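Local coordinates for putative exported protein (Bacteroides fragilis, PDB 3FZX) that is of unknown function but has a calcium-binding, YmcC-like beta-barrel fold related to the LolA/LolB lipoprotein carriers and may therefore bind lipid, at residues Arg21-Ala26 with Val85-Thr90; Gln40-Pro45 with Glu49-Tyr54; Met69-Arg72 with Asn77-Met80. One frame throughout, in Å; residues are numbered along the deposited sequence. Where two conformers were deposited one is given.

Contact 1: Arg21-Ala26 with Val85-Thr90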
ATOM      1  N   ARG A  21       3.469   2.288  22.094  1.00 33.39           N
ATOM      2  CA  ARG A  21       2.820   3.574  22.187  1.00 33.55           C
ATOM      3  C   ARG A  21       1.456   3.385  22.900  1.00 32.95           C
ATOM      4  O   ARG A  21       0.704   2.451  22.602  1.00 33.08           O
ATOM      5  CB  ARG A  21       2.662   4.166  20.790  1.00 35.03           C
ATOM      6  CG  ARG A  21       2.440   5.663  20.829  1.00 45.29           C
ATOM      7  CD  ARG A  21       2.741   6.404  19.539  1.00 45.88           C
ATOM      8  NE  ARG A  21       1.624   6.274  18.606  1.00 58.21           N
ATOM      9  CZ  ARG A  21       1.614   5.542  17.500  1.00 56.82           C
ATOM     10  NH1 ARG A  21       2.693   4.868  17.121  1.00 60.16           N
ATOM     11  NH2 ARG A  21       0.512   5.503  16.753  1.00 61.56           N
ATOM     12  N   ASN A  22       1.162   4.259  23.855  1.00 33.42           N
ATOM     13  CA  ASN A  22      -0.085   4.214  24.618  1.00 33.63           C
ATOM     14  C   ASN A  22      -1.103   5.189  24.032  1.00 33.20           C
ATOM     15  O   ASN A  22      -0.713   6.275  23.571  1.00 31.55           O
ATOM     16  CB  ASN A  22       0.166   4.546  26.105  1.00 33.55           C
ATOM     17  CG  ASN A  22       0.775   3.389  26.865  1.00 31.85           C
ATOM     18  OD1 ASN A  22       1.028   2.324  26.312  1.00 34.51           O
ATOM     19  ND2 ASN A  22       0.994   3.589  28.141  1.00 31.37           N
ATOM     20  N   CYS A  23      -2.391   4.804  24.083  1.00 30.03           N
ATOM     21  CA  CYS A  23      -3.509   5.629  23.589  1.00 30.32           C
ATOM     22  C   CYS A  23      -4.401   6.046  24.718  1.00 30.50           C
ATOM     23  O   CYS A  23      -4.752   5.203  25.543  1.00 31.15           O
ATOM     24  CB  CYS A  23      -4.353   4.829  22.606  1.00 30.48           C
ATOM     25  SG  CYS A  23      -3.327   4.230  21.239  1.00 38.69           S
ATOM     26  N   TYR A  24      -4.797   7.324  24.708  1.00 29.08           N
ATOM     27  CA  TYR A  24      -5.561   7.934  25.788  1.00 31.71           C
ATOM     28  C   TYR A  24      -6.821   8.674  25.303  1.00 33.36           C
ATOM     29  O   TYR A  24      -6.841   9.211  24.188  1.00 30.65           O
ATOM     30  CB  TYR A  24      -4.681   8.953  26.560  1.00 30.12           C
ATOM     31  CG  TYR A  24      -3.380   8.374  27.066  1.00 32.79           C
ATOM     32  CD1 TYR A  24      -3.319   7.735  28.306  1.00 27.75           C
ATOM     33  CD2 TYR A  24      -2.197   8.474  26.307  1.00 33.78           C
ATOM     34  CE1 TYR A  24      -2.119   7.173  28.771  1.00 29.84           C
ATOM     35  CE2 TYR A  24      -1.005   7.940  26.767  1.00 33.62           C
ATOM     36  CZ  TYR A  24      -0.971   7.283  28.002  1.00 34.63           C
ATOM     37  OH  TYR A  24       0.185   6.706  28.464  1.00 27.92           O
ATOM     38  N   THR A  25      -7.839   8.714  26.186  1.00 34.17           N
ATOM     39  CA  THR A  25      -8.999   9.576  26.035  1.00 31.81           C
ATOM     40  C   THR A  25      -8.521  10.994  26.335  1.00 34.07           C
ATOM     41  O   THR A  25      -7.432  11.212  26.942  1.00 32.75           O
ATOM     42  CB  THR A  25     -10.191   9.220  27.018  1.00 33.48           C
ATOM     43  OG1 THR A  25      -9.903   9.636  28.380  1.00 36.86           O
ATOM     44  CG2 THR A  25     -10.542   7.743  26.982  1.00 26.17           C
ATOM     45  N   ALA A  26      -9.342  11.959  25.939  1.00 33.80           N
ATOM     46  CA  ALA A  26      -9.093  13.374  26.213  1.00 34.00           C
ATOM     47  C   ALA A  26      -8.925  13.647  27.692  1.00 35.29           C
ATOM     48  O   ALA A  26      -8.365  14.658  28.045  1.00 35.68           O
ATOM     49  CB  ALA A  26     -10.248  14.246  25.676  1.00 30.57           C
ATOM     50  N   VAL A  85      -2.804   5.766  12.095  1.00 58.37           N
ATOM     51  CA  VAL A  85      -4.124   6.409  12.084  1.00 56.45           C
ATOM     52  C   VAL A  85      -5.195   5.432  12.625  1.00 54.01           C
ATOM     53  O   VAL A  85      -6.273   5.865  12.978  1.00 50.33           O
ATOM     54  CB  VAL A  85      -4.544   6.987  10.679  1.00 58.01           C
ATOM     55  CG1 VAL A  85      -3.359   7.640   9.967  1.00 61.45           C
ATOM     56  CG2 VAL A  85      -5.164   5.925   9.802  1.00 56.73           C
ATOM     57  N   ALA A  86      -4.897   4.126  12.686  1.00 52.57           N
ATOM     58  CA  ALA A  86      -5.770   3.166  13.395  1.00 53.54           C
ATOM     59  C   ALA A  86      -5.822   3.407  14.918  1.00 52.62           C
ATOM     60  O   ALA A  86      -6.676   2.823  15.596  1.00 55.42           O
ATOM     61  CB  ALA A  86      -5.379   1.702  13.106  1.00 52.81           C
ATOM     62  N   THR A  87      -4.956   4.266  15.457  1.00 47.79           N
ATOM     63  CA  THR A  87      -5.071   4.629  16.866  1.00 47.46           C
ATOM     64  C   THR A  87      -6.203   5.620  17.107  1.00 48.40           C
ATOM     65  O   THR A  87      -6.419   6.018  18.234  1.00 49.83           O
ATOM     66  CB  THR A  87      -3.766   5.171  17.496  1.00 47.12           C
ATOM     67  OG1 THR A  87      -3.555   6.526  17.103  1.00 47.84           O
ATOM     68  CG2 THR A  87      -2.574   4.327  17.117  1.00 41.65           C
ATOM     69  N   PHE A  88      -6.948   6.013  16.076  1.00 49.17           N
ATOM     70  CA  PHE A  88      -8.137   6.853  16.293  1.00 49.39           C
ATOM     71  C   PHE A  88      -9.174   6.000  17.045  1.00 50.32           C
ATOM     72  O   PHE A  88      -9.261   4.806  16.807  1.00 52.53           O
ATOM     73  CB  PHE A  88      -8.690   7.350  14.962  1.00 50.04           C
ATOM     74  CG  PHE A  88      -7.779   8.337  14.223  1.00 56.83           C
ATOM     75  CD1 PHE A  88      -6.490   8.665  14.682  1.00 63.02           C
ATOM     76  CD2 PHE A  88      -8.210   8.907  13.020  1.00 67.74           C
ATOM     77  CE1 PHE A  88      -5.680   9.561  13.978  1.00 63.09           C
ATOM     78  CE2 PHE A  88      -7.397   9.805  12.306  1.00 69.33           C
ATOM     79  CZ  PHE A  88      -6.129  10.121  12.785  1.00 69.30           C
ATOM     80  N   PRO A  89      -9.934   6.591  17.984  1.00 50.04           N
ATOM     81  CA  PRO A  89     -10.871   5.789  18.783  1.00 48.70           C
ATOM     82  C   PRO A  89     -11.904   4.949  18.005  1.00 46.36           C
ATOM     83  O   PRO A  89     -12.201   3.810  18.399  1.00 44.78           O
ATOM     84  CB  PRO A  89     -11.588   6.851  19.627  1.00 48.37           C
ATOM     85  CG  PRO A  89     -10.598   7.919  19.787  1.00 46.64           C
ATOM     86  CD  PRO A  89      -9.842   7.974  18.492  1.00 50.57           C
ATOM     87  N   THR A  90     -12.443   5.511  16.926  1.00 44.53           N
ATOM     88  CA  THR A  90     -13.407   4.796  16.066  1.00 43.96           C
ATOM     89  C   THR A  90     -12.778   3.516  15.568  1.00 40.33           C
ATOM     90  O   THR A  90     -13.406   2.477  15.573  1.00 41.87           O
ATOM     91  CB  THR A  90     -13.889   5.677  14.865  1.00 44.51           C
ATOM     92  OG1 THR A  90     -14.516   6.852  15.381  1.00 45.36           O
ATOM     93  CG2 THR A  90     -14.883   4.943  13.964  1.00 39.05           C
TER
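The methyl group of Thr87 meets the guanidinium end of Arg21 obliquely, with CG2 of Thr87 3.3 Å from NH2 of Arg21. The two side chains cross at about a right angle. A second van der Waals contact comes from Cys23, whose SG lies 3.9 Å from Thr87 CB. That sulfur stands beside the backbone N (chi1 -57°), where it faces the 3-10 segment. The short, weakly polar side chain of Cys23 suits this buried spot, bringing its sulfur against the threonine where the two CA atoms are 7.0 Å apart.

The polar links pass through Asp84, the residue just before 85-90, which joins the two sides. Its carboxylate OD1 forms a salt bridge with Arg21 NH1, and its carbonyl O takes Thr87 OG1. The hydroxyl of Thr87 is thus bound to Asp84 O, while CG2, on another branch of CB, faces Arg21 and Cys23. Arg21 NE bonds Ser211 OG, which helps to fix the buried charge.

Phe88, the N-cap residue of helix 89-94, points away from the strand and packs on strands 136-158 and 161-175. The connection thus reaches from one wall of the barrel to another. This is consistent with the barrel-and-helix plan of the LolA/LolB clan, in which an incomplete beta barrel is lidded by helices; here the antiparallel sheet closes.

Contact 2: Gln40-Pro45 with Glu49-Tyr54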
ATOM      1  N   GLN A  40      12.030  -8.038  10.134  1.00 44.30           N
ATOM      2  CA  GLN A  40      13.142  -8.142   9.196  1.00 45.88           C
ATOM      3  C   GLN A  40      13.483  -6.799   8.582  1.00 41.51           C
ATOM      4  O   GLN A  40      12.596  -6.012   8.318  1.00 39.45           O
ATOM      5  CB  GLN A  40      12.771  -9.112   8.064  1.00 49.70           C
ATOM      6  CG  GLN A  40      12.885 -10.605   8.412  1.00 61.00           C
ATOM      7  CD  GLN A  40      14.317 -11.022   8.787  1.00 66.21           C
ATOM      8  OE1 GLN A  40      15.284 -10.638   8.123  1.00 75.88           O
ATOM      9  NE2 GLN A  40      14.448 -11.810   9.853  1.00 65.93           N
ATOM     10  N   ALA A  41      14.768  -6.542   8.368  1.00 38.31           N
ATOM     11  CA  ALA A  41      15.217  -5.355   7.642  1.00 36.57           C
ATOM     12  C   ALA A  41      15.943  -5.864   6.413  1.00 36.69           C
ATOM     13  O   ALA A  41      16.796  -6.724   6.532  1.00 38.72           O
ATOM     14  CB  ALA A  41      16.112  -4.527   8.475  1.00 34.12           C
ATOM     15  N   TYR A  42      15.577  -5.361   5.236  1.00 35.80           N
ATOM     16  CA  TYR A  42      16.186  -5.749   3.967  1.00 34.23           C
ATOM     17  C   TYR A  42      16.818  -4.535   3.304  1.00 36.10           C
ATOM     18  O   TYR A  42      16.234  -3.443   3.290  1.00 35.23           O
ATOM     19  CB  TYR A  42      15.108  -6.285   3.026  1.00 34.45           C
ATOM     20  CG  TYR A  42      14.340  -7.473   3.561  1.00 34.30           C
ATOM     21  CD1 TYR A  42      14.808  -8.769   3.375  1.00 31.89           C
ATOM     22  CD2 TYR A  42      13.147  -7.302   4.254  1.00 31.73           C
ATOM     23  CE1 TYR A  42      14.097  -9.868   3.863  1.00 31.40           C
ATOM     24  CE2 TYR A  42      12.432  -8.397   4.751  1.00 37.10           C
ATOM     25  CZ  TYR A  42      12.912  -9.677   4.547  1.00 37.14           C
ATOM     26  OH  TYR A  42      12.223 -10.766   5.037  1.00 37.86           O
ATOM     27  N   GLU A  43      17.980  -4.735   2.691  1.00 34.78           N
ATOM     28  CA  GLU A  43      18.683  -3.656   2.025  1.00 34.12           C
ATOM     29  C   GLU A  43      18.503  -3.752   0.536  1.00 31.75           C
ATOM     30  O   GLU A  43      18.636  -4.822  -0.045  1.00 30.03           O
ATOM     31  CB  GLU A  43      20.168  -3.716   2.370  1.00 37.49           C
ATOM     32  CG  GLU A  43      20.435  -3.218   3.798  1.00 48.03           C
ATOM     33  CD  GLU A  43      21.623  -3.901   4.480  1.00 63.91           C
ATOM     34  OE1 GLU A  43      22.434  -4.576   3.801  1.00 67.75           O
ATOM     35  OE2 GLU A  43      21.743  -3.756   5.721  1.00 76.27           O
ATOM     36  N   TYR A  44      18.174  -2.618  -0.068  1.00 29.73           N
ATOM     37  CA  TYR A  44      18.040  -2.485  -1.496  1.00 31.90           C
ATOM     38  C   TYR A  44      18.934  -1.318  -1.907  1.00 33.77           C
ATOM     39  O   TYR A  44      19.188  -0.430  -1.107  1.00 31.11           O
ATOM     40  CB  TYR A  44      16.581  -2.216  -1.868  1.00 33.62           C
ATOM     41  CG  TYR A  44      15.680  -3.416  -1.709  1.00 30.76           C
ATOM     42  CD1 TYR A  44      15.501  -4.305  -2.765  1.00 36.94           C
ATOM     43  CD2 TYR A  44      15.027  -3.687  -0.500  1.00 33.51           C
ATOM     44  CE1 TYR A  44      14.692  -5.420  -2.635  1.00 33.74           C
ATOM     45  CE2 TYR A  44      14.202  -4.822  -0.366  1.00 28.26           C
ATOM     46  CZ  TYR A  44      14.040  -5.662  -1.442  1.00 32.02           C
ATOM     47  OH  TYR A  44      13.248  -6.766  -1.351  1.00 38.03           O
ATOM     48  N   PRO A  45      19.424  -1.310  -3.157  1.00 38.61           N
ATOM     49  CA  PRO A  45      20.264  -0.182  -3.567  1.00 41.02           C
ATOM     50  C   PRO A  45      19.582   1.157  -3.282  1.00 43.13           C
ATOM     51  O   PRO A  45      20.186   2.045  -2.711  1.00 45.50           O
ATOM     52  CB  PRO A  45      20.433  -0.391  -5.080  1.00 41.94           C
ATOM     53  CG  PRO A  45      20.018  -1.808  -5.344  1.00 41.29           C
ATOM     54  CD  PRO A  45      19.001  -2.128  -4.305  1.00 41.08           C
ATOM     55  N   GLU A  49      13.986  -1.697   3.410  1.00 35.21           N
ATOM     56  CA  GLU A  49      12.638  -2.190   3.630  1.00 34.90           C
ATOM     57  C   GLU A  49      12.586  -2.844   5.011  1.00 35.55           C
ATOM     58  O   GLU A  49      13.403  -3.724   5.304  1.00 36.62           O
ATOM     59  CB  GLU A  49      12.276  -3.247   2.601  1.00 33.53           C
ATOM     60  CG  GLU A  49      10.807  -3.668   2.641  1.00 33.48           C
ATOM     61  CD  GLU A  49       9.950  -2.893   1.663  1.00 39.65           C
ATOM     62  OE1 GLU A  49      10.323  -1.755   1.282  1.00 37.88           O
ATOM     63  OE2 GLU A  49       8.893  -3.441   1.251  1.00 36.23           O
ATOM     64  N   VAL A  50      11.628  -2.433   5.844  1.00 33.98           N
ATOM     65  CA  VAL A  50      11.448  -3.016   7.192  1.00 34.43           C
ATOM     66  C   VAL A  50      10.052  -3.615   7.275  1.00 35.10           C
ATOM     67  O   VAL A  50       9.082  -2.933   6.997  1.00 36.52           O
ATOM     68  CB  VAL A  50      11.620  -1.967   8.319  1.00 35.42           C
ATOM     69  CG1 VAL A  50      11.058  -2.481   9.660  1.00 33.67           C
ATOM     70  CG2 VAL A  50      13.070  -1.554   8.480  1.00 28.77           C
ATOM     71  N   VAL A  51       9.959  -4.895   7.614  1.00 34.68           N
ATOM     72  CA  VAL A  51       8.690  -5.565   7.846  1.00 33.65           C
ATOM     73  C   VAL A  51       8.568  -5.668   9.373  1.00 35.06           C
ATOM     74  O   VAL A  51       9.470  -6.204  10.032  1.00 33.04           O
ATOM     75  CB  VAL A  51       8.667  -6.973   7.173  1.00 37.06           C
ATOM     76  CG1 VAL A  51       7.443  -7.790   7.607  1.00 33.70           C
ATOM     77  CG2 VAL A  51       8.713  -6.853   5.627  1.00 33.44           C
ATOM     78  N   ALA A  52       7.476  -5.137   9.937  1.00 34.89           N
ATOM     79  CA  ALA A  52       7.246  -5.214  11.383  1.00 38.29           C
ATOM     80  C   ALA A  52       5.892  -5.848  11.677  1.00 39.26           C
ATOM     81  O   ALA A  52       4.969  -5.688  10.906  1.00 39.49           O
ATOM     82  CB  ALA A  52       7.315  -3.838  12.011  1.00 35.27           C
ATOM     83  N   ASN A  53       5.811  -6.586  12.781  1.00 40.52           N
ATOM     84  CA  ASN A  53       4.539  -7.086  13.312  1.00 42.34           C
ATOM     85  C   ASN A  53       3.943  -6.062  14.266  1.00 41.87           C
ATOM     86  O   ASN A  53       4.675  -5.494  15.073  1.00 43.18           O
ATOM     87  CB  ASN A  53       4.759  -8.360  14.107  1.00 42.21           C
ATOM     88  CG  ASN A  53       5.349  -9.467  13.272  1.00 51.42           C
ATOM     89  OD1 ASN A  53       6.278 -10.140  13.700  1.00 70.89           O
ATOM     90  ND2 ASN A  53       4.836  -9.651  12.071  1.00 57.16           N
ATOM     91  N   TYR A  54       2.634  -5.828  14.173  1.00 41.45           N
ATOM     92  CA  TYR A  54       1.934  -4.949  15.110  1.00 39.50           C
ATOM     93  C   TYR A  54       0.917  -5.740  15.894  1.00 41.85           C
ATOM     94  O   TYR A  54       0.378  -6.735  15.391  1.00 40.68           O
ATOM     95  CB  TYR A  54       1.247  -3.770  14.422  1.00 39.18           C
ATOM     96  CG  TYR A  54       0.136  -4.116  13.452  1.00 43.65           C
ATOM     97  CD1 TYR A  54      -1.175  -4.343  13.897  1.00 46.98           C
ATOM     98  CD2 TYR A  54       0.382  -4.179  12.086  1.00 45.75           C
ATOM     99  CE1 TYR A  54      -2.205  -4.654  13.001  1.00 47.31           C
ATOM    100  CE2 TYR A  54      -0.640  -4.487  11.184  1.00 52.26           C
ATOM    101  CZ  TYR A  54      -1.925  -4.720  11.650  1.00 48.49           C
ATOM    102  OH  TYR A  54      -2.917  -4.996  10.751  1.00 59.29           O
TER
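Gln40 and Val51 form the first pair of this antiparallel ladder, a hydrogen-bonded one. Gln40 N donates to Val51 O over 3.2 Å, and Val51 N returns a shorter bond of 2.9 Å to Gln40 O. The same carbonyl oxygen also receives a CA-H...O contact from Val50.

Ala41 sits opposite Val50 in a non-hydrogen-bonded pair, their CA atoms 4.5 Å apart. On that face the methyl of Ala41 just touches the valine, its CB lying 4.3 Å from Val50 CG2. Ala41 CA in turn approaches Glu49 O.

Tyr42 and Glu49 restore the hydrogen-bonded pattern. Tyr42 N donates to Glu49 O over 2.7 Å (N-H...O 170°), and Glu49 N to Tyr42 O over 2.8 Å. The Tyr42 ring lies on the same face as Val51, which brings its edge to that valine: CE2 is 4.1 Å from Val51 CG2.

Tyr44 follows, its ring reaching Glu49 CB obliquely through CE2 at 3.9 Å. Glu49 CG is anti to the backbone N and the chain bends at chi2 (94°), carrying the carboxylate away from strand 40-44. There OE1 is shared between Arg72 of its own chain and Arg130 of the second subunit, while OE2 bonds the hydroxyl of Tyr132 of the second subunit. The ring of Tyr42 stacks on that same Tyr132. The side chains on this face thus pack beside the ladder and serve the subunit contact.

The arrangement is a beta hairpin of strands 30-44 and 47-58, a pair of neighbours in the antiparallel barrel, whose outer end packs against the partner chain.

Contact 3: Met69-Arg72 with Asn77-Met80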
HETATM    1  N   MSE A  69       3.134  -4.865   8.924  1.00 43.70           N
HETATM    2  CA  MSE A  69       3.172  -3.611   8.198  1.00 43.77           C
HETATM    3  C   MSE A  69       4.576  -3.365   7.660  1.00 39.27           C
HETATM    4  O   MSE A  69       5.507  -4.117   7.977  1.00 36.98           O
HETATM    5  CB  MSE A  69       2.641  -2.484   9.067  1.00 45.04           C
HETATM    6  CG  MSE A  69       3.145  -2.479  10.462  1.00 56.83           C
HETATM    7 SE   MSE A  69       4.427  -1.126  10.579  0.75 89.01          SE
HETATM    8  CE  MSE A  69       3.135   0.354  10.837  1.00 52.97           C
ATOM      9  N   VAL A  70       4.709  -2.328   6.848  1.00 35.75           N
ATOM     10  CA  VAL A  70       5.976  -2.030   6.212  0.50 36.24           C
ATOM     11  C   VAL A  70       6.359  -0.562   6.307  1.00 35.90           C
ATOM     12  O   VAL A  70       5.510   0.320   6.200  1.00 37.14           O
ATOM     13  CB  VAL A  70       5.936  -2.501   4.748  0.50 36.35           C
ATOM     14  CG1 VAL A  70       7.197  -2.098   4.001  0.50 34.31           C
ATOM     15  CG2 VAL A  70       5.755  -4.015   4.736  0.50 34.78           C
ATOM     16  N   ALA A  71       7.653  -0.327   6.552  1.00 35.82           N
ATOM     17  CA  ALA A  71       8.264   1.000   6.524  1.00 35.36           C
ATOM     18  C   ALA A  71       9.365   0.878   5.472  1.00 36.42           C
ATOM     19  O   ALA A  71      10.024  -0.173   5.395  1.00 34.83           O
ATOM     20  CB  ALA A  71       8.879   1.352   7.851  1.00 33.69           C
ATOM     21  N   ARG A  72       9.569   1.933   4.675  1.00 35.11           N
ATOM     22  CA  ARG A  72      10.549   1.900   3.617  1.00 34.49           C
ATOM     23  C   ARG A  72      11.110   3.234   3.148  1.00 34.84           C
ATOM     24  O   ARG A  72      10.450   4.263   3.205  1.00 31.39           O
ATOM     25  CB  ARG A  72      10.019   1.161   2.372  1.00 36.21           C
ATOM     26  CG  ARG A  72       8.914   1.860   1.629  1.00 40.40           C
ATOM     27  CD  ARG A  72       8.664   1.350   0.185  1.00 39.09           C
ATOM     28  NE  ARG A  72       8.431  -0.087   0.083  1.00 41.19           N
ATOM     29  CZ  ARG A  72       7.826  -0.699  -0.939  1.00 37.68           C
ATOM     30  NH1 ARG A  72       7.287  -0.014  -1.943  1.00 36.89           N
ATOM     31  NH2 ARG A  72       7.714  -2.024  -0.934  1.00 38.90           N
ATOM     32  N   ASN A  77      13.173   8.979  -0.435  1.00 46.25           N
ATOM     33  CA  ASN A  77      11.858   9.121   0.203  1.00 43.64           C
ATOM     34  C   ASN A  77      11.371   8.005   1.102  1.00 40.43           C
ATOM     35  O   ASN A  77      11.287   6.830   0.707  1.00 38.45           O
ATOM     36  CB  ASN A  77      10.834   9.405  -0.890  1.00 44.66           C
ATOM     37  CG  ASN A  77      11.364  10.438  -1.897  1.00 56.48           C
ATOM     38  OD1 ASN A  77      12.102  11.361  -1.525  1.00 65.68           O
ATOM     39  ND2 ASN A  77      11.046  10.249  -3.170  1.00 66.81           N
ATOM     40  N   PHE A  78      11.022   8.389   2.327  1.00 36.66           N
ATOM     41  CA  PHE A  78      10.519   7.448   3.299  1.00 34.75           C
ATOM     42  C   PHE A  78       9.009   7.391   3.244  1.00 32.10           C
ATOM     43  O   PHE A  78       8.356   8.424   3.234  1.00 31.55           O
ATOM     44  CB  PHE A  78      10.941   7.835   4.715  1.00 35.93           C
ATOM     45  CG  PHE A  78      10.387   6.920   5.766  1.00 35.75           C
ATOM     46  CD1 PHE A  78      11.056   5.782   6.124  1.00 33.11           C
ATOM     47  CD2 PHE A  78       9.166   7.191   6.366  1.00 33.35           C
ATOM     48  CE1 PHE A  78      10.531   4.919   7.075  1.00 34.31           C
ATOM     49  CE2 PHE A  78       8.632   6.331   7.315  1.00 38.26           C
ATOM     50  CZ  PHE A  78       9.316   5.215   7.678  1.00 38.41           C
ATOM     51  N   SER A  79       8.442   6.185   3.252  1.00 32.34           N
ATOM     52  CA  SER A  79       6.998   6.043   3.383  1.00 30.28           C
ATOM     53  C   SER A  79       6.669   4.845   4.243  1.00 32.76           C
ATOM     54  O   SER A  79       7.553   4.025   4.536  1.00 33.19           O
ATOM     55  CB  SER A  79       6.328   5.942   2.005  1.00 30.48           C
ATOM     56  OG  SER A  79       6.733   4.794   1.265  1.00 38.55           O
HETATM   57  N   MSE A  80       5.420   4.758   4.703  1.00 31.00           N
HETATM   58  CA  MSE A  80       4.994   3.614   5.492  1.00 34.54           C
HETATM   59  C   MSE A  80       3.488   3.422   5.535  1.00 35.83           C
HETATM   60  O   MSE A  80       2.712   4.322   5.221  1.00 36.60           O
HETATM   61  CB  MSE A  80       5.553   3.664   6.930  1.00 33.04           C
HETATM   62  CG  MSE A  80       4.971   4.765   7.803  1.00 37.17           C
HETATM   63 SE   MSE A  80       5.770   4.694   9.652  0.75 35.71          SE
HETATM   64  CE  MSE A  80       5.330   6.554  10.133  1.00 41.80           C
TER
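Two backbone hydrogen bonds tie Arg72 to Ser79: Arg72 N to Ser79 O over 2.9 Å and Ser79 N to Arg72 O over 2.8 Å. This hydrogen-bonded pair is followed by the non-hydrogen-bonded pair of Ala71 and Met80, whose CA atoms are 4.3 Å apart. CA-H...O contacts supplement the ladder, from Phe78 CA to Arg72 O at 3.2 Å and from Met80 CA to Val70 O.

Apolar contacts gather on the face that carries Ala71 and Met80. The CB of Ala71 approaches CZ of Phe78 at 3.9 Å and CB of Met80, a selenomethionine in the crystal, at 4.2 Å. The small methyl of Ala71 meets both on its side toward strand 77-81. With CG anti to the backbone N (chi1 177°), Phe78 carries its ring over toward strand 69-72, where CD1 comes 3.3 Å from Arg72 O; Phe9 meets the ring edge-to-face.

On the face of Arg72 and Ser79, the contact is between aliphatic and hydroxyl atoms: Arg72 CG lies 3.7 Å from Ser79 OG. The polar end of Arg72 looks elsewhere, with NE in a salt bridge to Glu49 OE1, NH2 bonded to Met102 O and NH1 to Thr128 O, both of the second subunit.

Each of the three guanidinium nitrogens therefore has an acceptor. A buried charge gripped this way is probably kept ionised, and its orientation is fixed by both chains, while the opposite face of the hairpin stays apolar.

In the fold
All three contacts are buried, but contact 1 lies closest to the chain's centre, about 10 Å from it between centres, and contact 2 furthest out, about 17 Å, at the subunit interface. Contacts 2 and 3 are hairpin ladders in one barrel sheet, on strands that follow one another. They meet across strands 47-58 and 63-74, where Val50 N and Ala71 O make a probable hydrogen bond of 2.8 Å, and both reach the second subunit. Contact 1 is on the opposite side of the chain's centre. It touches no other chain and joins a strand to a 3-10 segment by van der Waals packing, not by a ladder. Both hairpins are nested within the loop that it closes.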